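PDB 2B4W: hypothetical protein, conserved from Leishmania major, which is of unknown function but belongs to the DUF1861 family, whose clan includes beta-fructosidases, so a carbohydrate-related role is possible though unproven. Local coordinates for residues F37-V49 with H59-F71. Residues are numbered along the deposited sequence; the frame is centred on the assembly and turned at random.
Sequences FSYKGKTHIYGRV and HVRLFEETGKDEF
The imidazole of His59 folds back over its antiparallel partner Val49, whose CB sits over one ring face in a CH-pi contact, 3.8 Å from the centroid. A chi1 of 63°, which wedges the ring between backbone N and carbonyl carbon, brings it there, and a water ties His59 ND1 to Val49 O. From this end seven backbone hydrogen bonds zip strands 42-49 and 59-67 into an antiparallel hairpin, finishing with Glu65 N to Thr43 O at 2.8 Å.

The two faces differ. On one, Leu62 CD1 lies over a face of the Tyr46 ring, 3.8 Å from its centroid, and also meets the edge of Phe37 at CZ, 3.6 Å away. Further along this face, Lys42 NZ makes a salt bridge with Glu64 OE2 at 2.8 Å, arriving from above the carboxylate plane. The His44 ring runs alongside Glu64, and a water links His44 NE2 to Glu64 OE1.

On the other face, the Phe63 ring edge meets Ile45 O in plane and reaches the backbone of Gly47, with Phe63 CE1 3.9 Å from Gly47 N. Ile45 CG2 makes a CH-pi contact over a face of the Phe71 ring, 4.0 Å from its centroid. Phe71 reaches this spot because the chain reverses through the type II turn Gly67-Glu70, with a classic beta bulge where Thr66 and Gly67 face Glu70.

Tyr46 continues into a cluster with Trp79, Phe95 and strand 84-89, while Phe63 and Phe71 pack on Phe22 of strand 16-23; in the mixed sheet, strand 42-50 also pairs with strands 29-31 and 37-39, and strand 59-67 with 70-73.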
loop_
_atom_site.group_PDB
_atom_site.type_symbol
_atom_site.label_atom_id
_atom_site.label_comp_id
_atom_site.label_asym_id
_atom_site.label_seq_id
_atom_site.Cartn_x
_atom_site.Cartn_y
_atom_site.Cartn_z
ATOM N N PHE A 37 -7.716 4.213 -7.441
ATOM C CA PHE A 37 -7.906 3.430 -8.666
ATOM C C PHE A 37 -9.064 4.087 -9.408
ATOM O O PHE A 37 -9.629 5.025 -8.839
ATOM C CB PHE A 37 -8.216 1.956 -8.426
ATOM C CG PHE A 37 -9.485 1.691 -7.620
ATOM C CD1 PHE A 37 -9.505 1.780 -6.234
ATOM C CD2 PHE A 37 -10.656 1.351 -8.258
ATOM C CE1 PHE A 37 -10.673 1.528 -5.528
ATOM C CE2 PHE A 37 -11.826 1.088 -7.579
ATOM C CZ PHE A 37 -11.834 1.171 -6.194
ATOM N N SER A 38 -9.408 3.626 -10.599
ATOM C CA SER A 38 -10.582 4.198 -11.276
ATOM C C SER A 38 -11.563 3.110 -11.673
ATOM O O SER A 38 -11.170 1.987 -11.996
ATOM C CB SER A 38 -10.127 5.004 -12.505
ATOM O OG SER A 38 -10.676 4.441 -13.677
ATOM N N TYR A 39 -12.847 3.430 -11.646
ATOM C CA TYR A 39 -13.905 2.499 -11.992
ATOM C C TYR A 39 -15.121 3.320 -12.414
ATOM O O TYR A 39 -15.365 4.363 -11.808
ATOM C CB TYR A 39 -14.183 1.593 -10.810
ATOM C CG TYR A 39 -15.204 0.502 -10.965
ATOM C CD1 TYR A 39 -15.002 -0.535 -11.867
ATOM C CD2 TYR A 39 -16.373 0.490 -10.203
ATOM C CE1 TYR A 39 -15.924 -1.560 -12.030
ATOM C CE2 TYR A 39 -17.295 -0.521 -10.361
ATOM C CZ TYR A 39 -17.070 -1.537 -11.270
ATOM O OH TYR A 39 -17.994 -2.541 -11.417
ATOM N N LYS A 40 -15.816 2.872 -13.447
ATOM C CA LYS A 40 -17.036 3.519 -13.933
ATOM C C LYS A 40 -16.875 5.033 -14.065
ATOM O O LYS A 40 -17.769 5.839 -13.780
ATOM C CB LYS A 40 -18.229 3.197 -13.027
ATOM C CG LYS A 40 -18.951 1.880 -13.266
ATOM C CD LYS A 40 -19.995 1.595 -12.187
ATOM C CE LYS A 40 -20.866 0.399 -12.522
ATOM N NZ LYS A 40 -21.424 -0.323 -11.348
ATOM N N GLY A 41 -15.706 5.466 -14.534
ATOM C CA GLY A 41 -15.479 6.866 -14.826
ATOM C C GLY A 41 -15.094 7.719 -13.652
ATOM O O GLY A 41 -14.922 8.936 -13.764
ATOM N N LYS A 42 -14.917 7.126 -12.464
ATOM C CA LYS A 42 -14.508 7.943 -11.340
ATOM C C LYS A 42 -13.375 7.301 -10.527
ATOM O O LYS A 42 -13.287 6.081 -10.461
ATOM C CB LYS A 42 -15.679 8.207 -10.385
ATOM C CG LYS A 42 -17.061 8.004 -10.967
ATOM C CD LYS A 42 -18.111 8.840 -10.253
ATOM C CE LYS A 42 -19.518 8.293 -10.497
ATOM N NZ LYS A 42 -20.561 9.175 -9.872
ATOM N N THR A 43 -12.590 8.198 -9.945
ATOM C CA THR A 43 -11.493 7.885 -9.060
ATOM C C THR A 43 -12.124 7.416 -7.737
ATOM O O THR A 43 -13.079 8.026 -7.257
ATOM C CB THR A 43 -10.585 9.093 -8.855
ATOM O OG1 THR A 43 -9.925 9.417 -10.082
ATOM C CG2 THR A 43 -9.480 8.805 -7.840
ATOM N N HIS A 44 -11.613 6.326 -7.214
ATOM C CA HIS A 44 -12.086 5.695 -5.988
ATOM C C HIS A 44 -10.881 5.353 -5.101
ATOM O O HIS A 44 -9.713 5.374 -5.496
ATOM C CB HIS A 44 -12.850 4.428 -6.252
ATOM C CG HIS A 44 -14.171 4.527 -6.921
ATOM N ND1 HIS A 44 -14.309 4.642 -8.283
ATOM C CD2 HIS A 44 -15.431 4.509 -6.404
ATOM C CE1 HIS A 44 -15.601 4.696 -8.562
ATOM N NE2 HIS A 44 -16.320 4.622 -7.450
ATOM N N ILE A 45 -11.213 5.055 -3.853
ATOM C CA ILE A 45 -10.211 4.624 -2.890
ATOM C C ILE A 45 -10.885 3.769 -1.802
ATOM O O ILE A 45 -12.015 4.071 -1.422
ATOM C CB ILE A 45 -9.433 5.788 -2.274
ATOM C CG1 ILE A 45 -8.120 5.312 -1.682
ATOM C CG2 ILE A 45 -10.235 6.571 -1.243
ATOM C CD1 ILE A 45 -7.150 6.364 -1.198
ATOM N N TYR A 46 -10.194 2.714 -1.371
ATOM C CA TYR A 46 -10.625 2.006 -0.166
ATOM C C TYR A 46 -9.901 2.598 1.039
ATOM O O TYR A 46 -8.701 2.867 0.969
ATOM C CB TYR A 46 -10.317 0.511 -0.201
ATOM C CG TYR A 46 -11.058 -0.248 -1.264
ATOM C CD1 TYR A 46 -12.378 -0.653 -1.104
ATOM C CD2 TYR A 46 -10.395 -0.561 -2.443
ATOM C CE1 TYR A 46 -13.045 -1.356 -2.101
ATOM C CE2 TYR A 46 -11.050 -1.253 -3.430
ATOM C CZ TYR A 46 -12.363 -1.648 -3.259
ATOM O OH TYR A 46 -12.936 -2.331 -4.293
ATOM N N GLY A 47 -10.610 2.779 2.138
ATOM C CA GLY A 47 -10.005 3.271 3.361
ATOM C C GLY A 47 -10.302 2.368 4.552
ATOM O O GLY A 47 -11.317 1.675 4.639
ATOM N N ARG A 48 -9.352 2.420 5.471
ATOM C CA ARG A 48 -9.497 1.762 6.768
ATOM C C ARG A 48 -10.154 2.768 7.695
ATOM O O ARG A 48 -9.632 3.886 7.857
ATOM C CB ARG A 48 -8.162 1.264 7.270
ATOM C CG ARG A 48 -8.006 0.868 8.707
ATOM C CD ARG A 48 -6.534 0.708 9.127
ATOM N NE ARG A 48 -6.459 0.105 10.429
ATOM C CZ ARG A 48 -5.547 -0.532 11.095
ATOM N NH1 ARG A 48 -4.325 -0.767 10.678
ATOM N NH2 ARG A 48 -5.877 -0.980 12.317
ATOM N N VAL A 49 -11.312 2.431 8.183
ATOM C CA VAL A 49 -12.194 3.221 9.007
ATOM C C VAL A 49 -12.265 2.672 10.439
ATOM O O VAL A 49 -12.678 1.561 10.740
ATOM C CB VAL A 49 -13.597 3.288 8.389
ATOM C CG1 VAL A 49 -14.435 4.347 9.088
ATOM C CG2 VAL A 49 -13.441 3.593 6.903
ATOM N N HIS A 59 -13.130 -1.403 9.998
ATOM C CA HIS A 59 -13.792 -2.005 8.858
ATOM C C HIS A 59 -13.260 -1.273 7.617
ATOM O O HIS A 59 -12.534 -0.290 7.769
ATOM C CB HIS A 59 -15.308 -1.921 8.965
ATOM C CG HIS A 59 -15.819 -0.514 8.966
ATOM N ND1 HIS A 59 -15.661 0.346 10.020
ATOM C CD2 HIS A 59 -16.483 0.184 8.026
ATOM C CE1 HIS A 59 -16.209 1.510 9.741
ATOM N NE2 HIS A 59 -16.731 1.448 8.515
ATOM N N VAL A 60 -13.598 -1.737 6.429
ATOM C CA VAL A 60 -13.144 -1.053 5.229
ATOM C C VAL A 60 -14.340 -0.504 4.460
ATOM O O VAL A 60 -15.354 -1.175 4.267
ATOM C CB VAL A 60 -12.356 -1.958 4.265
ATOM C CG1 VAL A 60 -12.330 -1.309 2.879
ATOM C CG2 VAL A 60 -10.964 -2.248 4.795
ATOM N N ARG A 61 -14.218 0.742 4.022
ATOM C CA ARG A 61 -15.223 1.318 3.138
ATOM C C ARG A 61 -14.636 1.634 1.759
ATOM O O ARG A 61 -13.426 1.782 1.586
ATOM C CB ARG A 61 -15.822 2.583 3.737
ATOM C CG ARG A 61 -16.658 2.343 4.987
ATOM C CD ARG A 61 -17.916 1.557 4.729
ATOM N NE ARG A 61 -18.990 2.283 4.092
ATOM C CZ ARG A 61 -19.688 3.352 4.394
ATOM N NH1 ARG A 61 -19.519 4.077 5.492
ATOM N NH2 ARG A 61 -20.633 3.720 3.532
ATOM N N LEU A 62 -15.524 1.736 0.786
ATOM C CA LEU A 62 -15.179 2.212 -0.548
ATOM C C LEU A 62 -15.603 3.687 -0.618
ATOM O O LEU A 62 -16.749 3.930 -0.250
ATOM C CB LEU A 62 -15.881 1.432 -1.646
ATOM C CG LEU A 62 -15.671 1.882 -3.097
ATOM C CD1 LEU A 62 -14.265 1.551 -3.594
ATOM C CD2 LEU A 62 -16.734 1.243 -3.982
ATOM N N PHE A 63 -14.695 4.548 -1.073
ATOM C CA PHE A 63 -14.932 5.946 -1.318
ATOM C C PHE A 63 -14.721 6.350 -2.796
ATOM O O PHE A 63 -13.787 5.914 -3.482
ATOM C CB PHE A 63 -14.014 6.838 -0.493
ATOM C CG PHE A 63 -14.061 6.616 1.009
ATOM C CD1 PHE A 63 -13.379 5.562 1.574
ATOM C CD2 PHE A 63 -14.775 7.486 1.809
ATOM C CE1 PHE A 63 -13.436 5.364 2.953
ATOM C CE2 PHE A 63 -14.821 7.319 3.176
ATOM C CZ PHE A 63 -14.150 6.249 3.723
ATOM N N GLU A 64 -15.617 7.200 -3.250
ATOM C CA GLU A 64 -15.693 7.858 -4.535
ATOM C C GLU A 64 -15.208 9.301 -4.403
ATOM O O GLU A 64 -15.640 10.108 -3.573
ATOM C CB GLU A 64 -17.110 7.829 -5.109
ATOM C CG GLU A 64 -17.225 8.270 -6.560
ATOM C CD GLU A 64 -18.668 8.418 -7.012
ATOM O OE1 GLU A 64 -19.473 7.473 -6.850
ATOM O OE2 GLU A 64 -19.007 9.497 -7.545
ATOM N N GLU A 65 -14.249 9.630 -5.269
ATOM C CA GLU A 65 -13.833 11.009 -5.413
ATOM C C GLU A 65 -15.005 11.938 -5.691
ATOM O O GLU A 65 -15.748 11.818 -6.672
ATOM C CB GLU A 65 -12.825 11.146 -6.569
ATOM C CG GLU A 65 -12.362 12.587 -6.719
ATOM C CD GLU A 65 -11.276 12.752 -7.778
ATOM O OE1 GLU A 65 -11.615 12.937 -8.964
ATOM O OE2 GLU A 65 -10.082 12.705 -7.414
ATOM N N THR A 66 -15.228 12.944 -4.840
ATOM C CA THR A 66 -16.276 13.894 -5.189
ATOM C C THR A 66 -15.744 15.331 -5.197
ATOM O O THR A 66 -16.577 16.245 -5.205
ATOM C CB THR A 66 -17.472 13.894 -4.212
ATOM O OG1 THR A 66 -16.966 14.511 -3.024
ATOM C CG2 THR A 66 -17.965 12.509 -3.885
ATOM N N GLY A 67 -14.438 15.502 -5.205
ATOM C CA GLY A 67 -13.765 16.801 -5.294
ATOM C C GLY A 67 -12.264 16.605 -5.236
ATOM O O GLY A 67 -11.809 15.485 -4.995
ATOM N N LYS A 68 -11.468 17.644 -5.412
ATOM C CA LYS A 68 -10.018 17.505 -5.347
ATOM C C LYS A 68 -9.612 17.063 -3.951
ATOM O O LYS A 68 -9.913 17.794 -3.008
ATOM C CB LYS A 68 -9.326 18.821 -5.725
ATOM C CG LYS A 68 -7.841 18.651 -6.034
ATOM C CD LYS A 68 -7.014 19.827 -5.566
ATOM C CE LYS A 68 -5.564 19.760 -6.007
ATOM N NZ LYS A 68 -4.857 21.068 -5.880
ATOM N N ASP A 69 -8.981 15.902 -3.805
ATOM C CA ASP A 69 -8.593 15.319 -2.513
ATOM C C ASP A 69 -9.767 15.182 -1.545
ATOM O O ASP A 69 -9.633 15.176 -0.323
ATOM C CB ASP A 69 -7.438 16.123 -1.911
ATOM C CG ASP A 69 -6.240 16.176 -2.842
ATOM O OD1 ASP A 69 -5.780 15.125 -3.342
ATOM O OD2 ASP A 69 -5.716 17.283 -3.090
ATOM N N GLU A 70 -10.972 14.992 -2.087
ATOM C CA GLU A 70 -12.205 14.757 -1.371
ATOM C C GLU A 70 -12.919 13.496 -1.867
ATOM O O GLU A 70 -13.191 13.259 -3.044
ATOM C CB GLU A 70 -13.184 15.928 -1.488
ATOM C CG GLU A 70 -14.512 15.616 -0.774
ATOM C CD GLU A 70 -15.535 16.690 -1.121
ATOM O OE1 GLU A 70 -15.321 17.848 -0.713
ATOM O OE2 GLU A 70 -16.535 16.407 -1.803
ATOM N N PHE A 71 -13.237 12.646 -0.901
ATOM C CA PHE A 71 -13.728 11.295 -1.088
ATOM C C PHE A 71 -14.960 11.018 -0.249
ATOM O O PHE A 71 -14.974 11.209 0.973
ATOM C CB PHE A 71 -12.578 10.316 -0.758
ATOM C CG PHE A 71 -11.547 10.263 -1.888
ATOM C CD1 PHE A 71 -11.742 9.370 -2.923
ATOM C CD2 PHE A 71 -10.442 11.080 -1.880
ATOM C CE1 PHE A 71 -10.836 9.314 -3.965
ATOM C CE2 PHE A 71 -9.519 11.037 -2.910
ATOM C CZ PHE A 71 -9.729 10.145 -3.937
HETATM O O HOH W 1 -12.842 11.389 -10.335
HETATM O O HOH W 2 -18.892 4.354 -7.452
HETATM O O HOH W 3 -14.707 -0.277 12.303
#